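Mn transporter subunit (Synechocystis sp. PCC 6803, PDB 3UJP) probably captures manganese in the periplasm, as the metal-binding subunit of a manganese uptake transporter. Local coordinates at residues Thr39-Ala42 with Asp43-Gln46; Pro280-Thr283 with Phe284-Leu288. One frame throughout, in Å; residues are numbered along the deposited sequence.

Interaction 1: residues Thr39-Ala42 with Asp43-Gln46; sequences TVLA and DMVQ
Leu41 and Met44 meet three residues apart on one face of the helix that begins at Thr39, where branch CD2 of Leu41 lies 4.1 Å from SD of Met44. The two side chains run obliquely past each other. In Met44, CG stands beside its own backbone N (chi1 -60°) and the extended next torsion carries SD to Leu41; the bend at chi3 turns only the CE methyl. Both residues are buried: Met44 continues outward onto Tyr142, Val143 and Ile146 of helix 136-153, while Leu41 packs on Thr36 and Leu110.

Four of the five backbone bonds join residues four apart. Met44 N gives the straightest of them to Val40 O, at 3.2 Å and 175°. Val45 N reaches Leu41 O at 3.0 Å, and Gln46 N reaches Ala42 O at 2.9 Å. Asp43 N bonds to Thr39 O from above its carbonyl plane; the fifth bond, weak and strongly bent, runs from the same N-H to Val40 O, three residues back, so the first turn shares this donor between two carbonyls.

Carbons of Val45 close over the same oxygens: CG1 lies 3.3 Å from Leu41 O, and CG2 rests near both Leu41 O and Ala42 O. Its side chain goes on to Val55 and Ile146, between sheet and helix. Asp43 turns its carboxylate the other way, CG anti to the backbone N (chi1 177°), and OD2 bonds to Phe284 N; Thr39 OG1 bonds to Leu274 N, outside this helix.

The side chain of Val40 lies about 10 Å from the bound manganese ion. This is the opening of the helix in the beta-alpha-beta unit of strand 33-36, helix 39-49 and strand 54-57, in a metal-binding protein of the zinc-uptake component A family.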
ATOM      1  N   THR A  39      -2.500  -1.726 -16.491  1.00 64.05           N
ATOM      2  CA  THR A  39      -2.089  -0.538 -15.756  1.00 62.01           C
ATOM      3  C   THR A  39      -2.906   0.734 -15.973  1.00 66.90           C
ATOM      4  O   THR A  39      -2.960   1.580 -15.084  1.00 73.04           O
ATOM      5  CB  THR A  39      -0.700  -0.152 -16.164  1.00 60.56           C
ATOM      6  OG1 THR A  39      -0.742   0.275 -17.533  1.00 70.88           O
ATOM      7  CG2 THR A  39       0.240  -1.331 -16.015  1.00 65.61           C
ATOM      8  N   VAL A  40      -3.485   0.931 -17.155  1.00 62.39           N
ATOM      9  CA  VAL A  40      -4.276   2.142 -17.326  1.00 54.45           C
ATOM     10  C   VAL A  40      -5.499   2.013 -16.449  1.00 65.34           C
ATOM     11  O   VAL A  40      -5.765   2.875 -15.624  1.00 63.11           O
ATOM     12  CB  VAL A  40      -4.711   2.382 -18.742  1.00 48.83           C
ATOM     13  CG1 VAL A  40      -5.493   3.660 -18.796  1.00 52.06           C
ATOM     14  CG2 VAL A  40      -3.500   2.465 -19.655  1.00 65.67           C
ATOM     15  N   LEU A  41      -6.239   0.923 -16.603  1.00 66.42           N
ATOM     16  CA  LEU A  41      -7.356   0.693 -15.706  1.00 61.04           C
ATOM     17  C   LEU A  41      -6.909   0.769 -14.247  1.00 67.83           C
ATOM     18  O   LEU A  41      -7.674   1.193 -13.380  1.00 67.63           O
ATOM     19  CB  LEU A  41      -8.014  -0.649 -15.976  1.00 60.27           C
ATOM     20  CG  LEU A  41      -8.938  -0.716 -17.175  1.00 61.80           C
ATOM     21  CD1 LEU A  41      -9.899  -1.879 -17.022  1.00 63.62           C
ATOM     22  CD2 LEU A  41      -9.683   0.592 -17.306  1.00 59.84           C
ATOM     23  N   ALA A  42      -5.679   0.361 -13.957  1.00 63.92           N
ATOM     24  CA  ALA A  42      -5.252   0.325 -12.556  1.00 67.89           C
ATOM     25  C   ALA A  42      -5.205   1.726 -11.927  1.00 67.04           C
ATOM     26  O   ALA A  42      -5.602   1.898 -10.774  1.00 67.17           O
ATOM     27  CB  ALA A  42      -3.918  -0.426 -12.389  1.00 61.90           C
ATOM     28  N   ASP A  43      -4.744   2.717 -12.701  1.00 69.30           N
ATOM     29  CA  ASP A  43      -4.645   4.109 -12.253  1.00 60.46           C
ATOM     30  C   ASP A  43      -6.002   4.793 -12.167  1.00 60.42           C
ATOM     31  O   ASP A  43      -6.241   5.560 -11.253  1.00 64.98           O
ATOM     32  CB  ASP A  43      -3.730   4.902 -13.174  1.00 50.41           C
ATOM     33  CG  ASP A  43      -3.661   6.370 -12.800  1.00 65.14           C
ATOM     34  OD1 ASP A  43      -2.975   6.699 -11.808  1.00 66.47           O
ATOM     35  OD2 ASP A  43      -4.291   7.201 -13.499  1.00 71.05           O
ATOM     36  N   MET A  44      -6.879   4.518 -13.126  1.00 59.63           N
ATOM     37  CA  MET A  44      -8.262   4.992 -13.083  1.00 61.31           C
ATOM     38  C   MET A  44      -9.036   4.483 -11.870  1.00 66.58           C
ATOM     39  O   MET A  44      -9.803   5.233 -11.270  1.00 63.23           O
ATOM     40  CB  MET A  44      -9.033   4.540 -14.308  1.00 55.74           C
ATOM     41  CG  MET A  44      -8.485   5.022 -15.598  1.00 65.00           C
ATOM     42  SD  MET A  44      -9.661   4.700 -16.935  1.00 70.58           S
ATOM     43  CE  MET A  44     -11.224   5.066 -16.140  1.00 64.20           C
ATOM     44  N   VAL A  45      -8.886   3.206 -11.513  1.00 69.38           N
ATOM     45  CA  VAL A  45      -9.622   2.719 -10.353  1.00 67.08           C
ATOM     46  C   VAL A  45      -8.932   3.173  -9.075  1.00 71.13           C
ATOM     47  O   VAL A  45      -9.593   3.607  -8.129  1.00 71.19           O
ATOM     48  CB  VAL A  45      -9.870   1.186 -10.348  1.00 66.60           C
ATOM     49  CG1 VAL A  45     -10.483   0.735 -11.656  1.00 63.54           C
ATOM     50  CG2 VAL A  45      -8.606   0.430 -10.073  1.00 74.14           C
ATOM     51  N   GLN A  46      -7.604   3.103  -9.053  1.00 65.11           N
ATOM     52  CA  GLN A  46      -6.881   3.572  -7.881  1.00 68.06           C
ATOM     53  C   GLN A  46      -7.311   5.007  -7.584  1.00 70.57           C
ATOM     54  O   GLN A  46      -7.220   5.479  -6.450  1.00 77.35           O
ATOM     55  CB  GLN A  46      -5.357   3.442  -8.048  1.00 67.94           C
ATOM     56  CG  GLN A  46      -4.528   4.331  -7.094  1.00 78.82           C
ATOM     57  CD  GLN A  46      -4.391   3.789  -5.646  1.00 91.21           C
ATOM     58  OE1 GLN A  46      -5.366   3.363  -5.006  1.00 84.59           O
ATOM     59  NE2 GLN A  46      -3.159   3.830  -5.123  1.00 93.19           N
TER

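Interaction 2: residues Pro280-Thr283 with Phe284-Leu288; sequences PVPT and FLDLL
Thr283 caps the start of helix 284-296, and Asp286 supplies the N-H it takes. OG1 of Thr283, the N-cap residue, accepts from Asp286 N at 3.3 Å with a nearly straight N-H (164°), and it makes a weak bond to Asp286 OD1 at 2.9 Å. The threonine torsion (chi1 88°) puts OG1 between its own N and carbonyl carbon, facing the first turn, while Asp286 CG stands beside its backbone N and brings the carboxylate back to the hydroxyl. An alanine here would take away that hydroxyl, and Asp286 N would probably lose its capping acceptor while the carboxylate became freer to turn.

One further bond closes the turn through the main chain: Leu287 N donates to Thr283 O at 2.8 Å, nearly in line with the carbonyl.

The residues just before the cap add packing. Val281 makes the apolar contact, laying CG1 against CB of Leu287 and also meeting CG and CD1, the two side chains passing at a slant; both residues pack on Tyr270 as well. Pro282 stands at about a right angle to Asp286 and sets its ring carbons beside a carboxylate oxygen, CD 3.4 Å from OD1. Leu285 packs on Tyr168, Gln171 and Leu172 of helix 158-183 and on Glu112 of a second subunit.

The chemistry is that of a helix N-terminus: a hydroxyl takes up an N-H that has no carbonyl of a preceding turn to bond to, and the aspartate places negative charge where the helix dipole would be expected to stabilise it.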
ATOM      1  N   PRO A 280       7.209  10.018 -19.162  1.00 87.64           N
ATOM      2  CA  PRO A 280       5.906  10.700 -19.178  1.00 77.82           C
ATOM      3  C   PRO A 280       4.796   9.715 -18.852  1.00 78.76           C
ATOM      4  O   PRO A 280       5.082   8.521 -18.712  1.00 84.27           O
ATOM      5  CB  PRO A 280       5.775  11.139 -20.630  1.00 72.42           C
ATOM      6  CG  PRO A 280       6.539  10.115 -21.391  1.00 71.51           C
ATOM      7  CD  PRO A 280       7.628   9.597 -20.511  1.00 72.76           C
ATOM      8  N   VAL A 281       3.555  10.173 -18.727  1.00 74.72           N
ATOM      9  CA  VAL A 281       2.467   9.209 -18.552  1.00 71.39           C
ATOM     10  C   VAL A 281       2.664   8.221 -17.384  1.00 70.82           C
ATOM     11  O   VAL A 281       2.613   7.015 -17.585  1.00 74.49           O
ATOM     12  CB  VAL A 281       2.291   8.335 -19.822  1.00 69.89           C
ATOM     13  CG1 VAL A 281       0.892   7.822 -19.906  1.00 69.30           C
ATOM     14  CG2 VAL A 281       2.606   9.113 -21.065  1.00 72.89           C
ATOM     15  N   PRO A 282       2.903   8.720 -16.165  1.00 71.84           N
ATOM     16  CA  PRO A 282       2.850   7.770 -15.066  1.00 64.45           C
ATOM     17  C   PRO A 282       1.410   7.655 -14.558  1.00 63.11           C
ATOM     18  O   PRO A 282       1.167   6.823 -13.679  1.00 69.33           O
ATOM     19  CB  PRO A 282       3.728   8.431 -14.017  1.00 70.01           C
ATOM     20  CG  PRO A 282       3.421   9.895 -14.207  1.00 71.35           C
ATOM     21  CD  PRO A 282       3.223  10.079 -15.690  1.00 75.36           C
ATOM     22  N   THR A 283       0.482   8.456 -15.093  1.00 57.48           N
ATOM     23  CA  THR A 283      -0.935   8.361 -14.708  1.00 62.17           C
ATOM     24  C   THR A 283      -1.943   8.517 -15.859  1.00 62.61           C
ATOM     25  O   THR A 283      -1.611   9.052 -16.898  1.00 63.94           O
ATOM     26  CB  THR A 283      -1.279   9.338 -13.551  1.00 67.81           C
ATOM     27  OG1 THR A 283      -1.665  10.637 -14.056  1.00 66.61           O
ATOM     28  CG2 THR A 283      -0.097   9.425 -12.566  1.00 69.24           C
ATOM     29  N   PHE A 284      -3.176   8.037 -15.699  1.00 62.30           N
ATOM     30  CA  PHE A 284      -4.102   8.137 -16.823  1.00 58.56           C
ATOM     31  C   PHE A 284      -4.295   9.561 -17.315  1.00 65.20           C
ATOM     32  O   PHE A 284      -4.206   9.821 -18.512  1.00 70.42           O
ATOM     33  CB  PHE A 284      -5.469   7.530 -16.556  1.00 56.73           C
ATOM     34  CG  PHE A 284      -6.395   7.634 -17.749  1.00 63.38           C
ATOM     35  CD1 PHE A 284      -5.925   7.356 -19.018  1.00 63.70           C
ATOM     36  CD2 PHE A 284      -7.719   8.009 -17.610  1.00 65.71           C
ATOM     37  CE1 PHE A 284      -6.744   7.441 -20.117  1.00 62.48           C
ATOM     38  CE2 PHE A 284      -8.555   8.103 -18.728  1.00 59.91           C
ATOM     39  CZ  PHE A 284      -8.062   7.825 -19.974  1.00 62.67           C
ATOM     40  N   LEU A 285      -4.592  10.478 -16.394  1.00 66.40           N
ATOM     41  CA  LEU A 285      -4.683  11.893 -16.739  1.00 58.98           C
ATOM     42  C   LEU A 285      -3.410  12.378 -17.458  1.00 61.76           C
ATOM     43  O   LEU A 285      -3.495  12.889 -18.553  1.00 72.43           O
ATOM     44  CB  LEU A 285      -5.002  12.731 -15.501  1.00 69.35           C
ATOM     45  CG  LEU A 285      -6.474  13.023 -15.196  1.00 63.21           C
ATOM     46  CD1 LEU A 285      -7.372  12.061 -15.912  1.00 59.56           C
ATOM     47  CD2 LEU A 285      -6.766  12.996 -13.727  1.00 63.89           C
ATOM     48  N   ASP A 286      -2.227  12.192 -16.886  1.00 64.37           N
ATOM     49  CA  ASP A 286      -1.009  12.486 -17.648  1.00 64.51           C
ATOM     50  C   ASP A 286      -1.025  11.858 -19.046  1.00 64.81           C
ATOM     51  O   ASP A 286      -0.522  12.457 -19.975  1.00 71.55           O
ATOM     52  CB  ASP A 286       0.279  12.063 -16.902  1.00 66.94           C
ATOM     53  CG  ASP A 286       0.485  12.813 -15.583  1.00 76.94           C
ATOM     54  OD1 ASP A 286       0.786  12.127 -14.580  1.00 80.30           O
ATOM     55  OD2 ASP A 286       0.359  14.064 -15.539  1.00 79.82           O
ATOM     56  N   LEU A 287      -1.592  10.660 -19.198  1.00 62.57           N
ATOM     57  CA  LEU A 287      -1.614   9.989 -20.509  1.00 68.05           C
ATOM     58  C   LEU A 287      -2.364  10.783 -21.553  1.00 68.67           C
ATOM     59  O   LEU A 287      -1.832  11.039 -22.617  1.00 68.99           O
ATOM     60  CB  LEU A 287      -2.179   8.555 -20.456  1.00 69.26           C
ATOM     61  CG  LEU A 287      -2.327   7.769 -21.786  1.00 65.52           C
ATOM     62  CD1 LEU A 287      -1.902   6.310 -21.625  1.00 58.99           C
ATOM     63  CD2 LEU A 287      -3.733   7.841 -22.413  1.00 61.74           C
ATOM     64  N   LEU A 288      -3.603  11.166 -21.270  1.00 64.47           N
ATOM     65  CA  LEU A 288      -4.315  12.027 -22.209  1.00 65.71           C
ATOM     66  C   LEU A 288      -3.539  13.354 -22.463  1.00 70.86           C
ATOM     67  O   LEU A 288      -3.115  13.588 -23.582  1.00 70.43           O
ATOM     68  CB  LEU A 288      -5.748  12.249 -21.760  1.00 62.06           C
ATOM     69  CG  LEU A 288      -6.480  10.942 -21.503  1.00 65.40           C
ATOM     70  CD1 LEU A 288      -7.690  11.165 -20.582  1.00 56.55           C
ATOM     71  CD2 LEU A 288      -6.858  10.235 -22.825  1.00 64.19           C
TER

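From the N terminus, interaction 1 comes first: helix 39-49 leaves strand 33-36 and winds its opening turns before the chain goes on to strand 54-57. Interaction 2 follows more than 200 residues later, where the loop after strand 264-269 turns into helix 284-296. Each closes only a local turn, and the two stand in series, neither nested nor crossed. In space their centres are 11 Å apart and they touch through the Asp43-Phe284 bond, and the Phe284 ring packs on Val40 and Met44. The beginnings of both helices are thus tied together, joining the N-terminal beta-alpha-beta unit to the C-terminal helix.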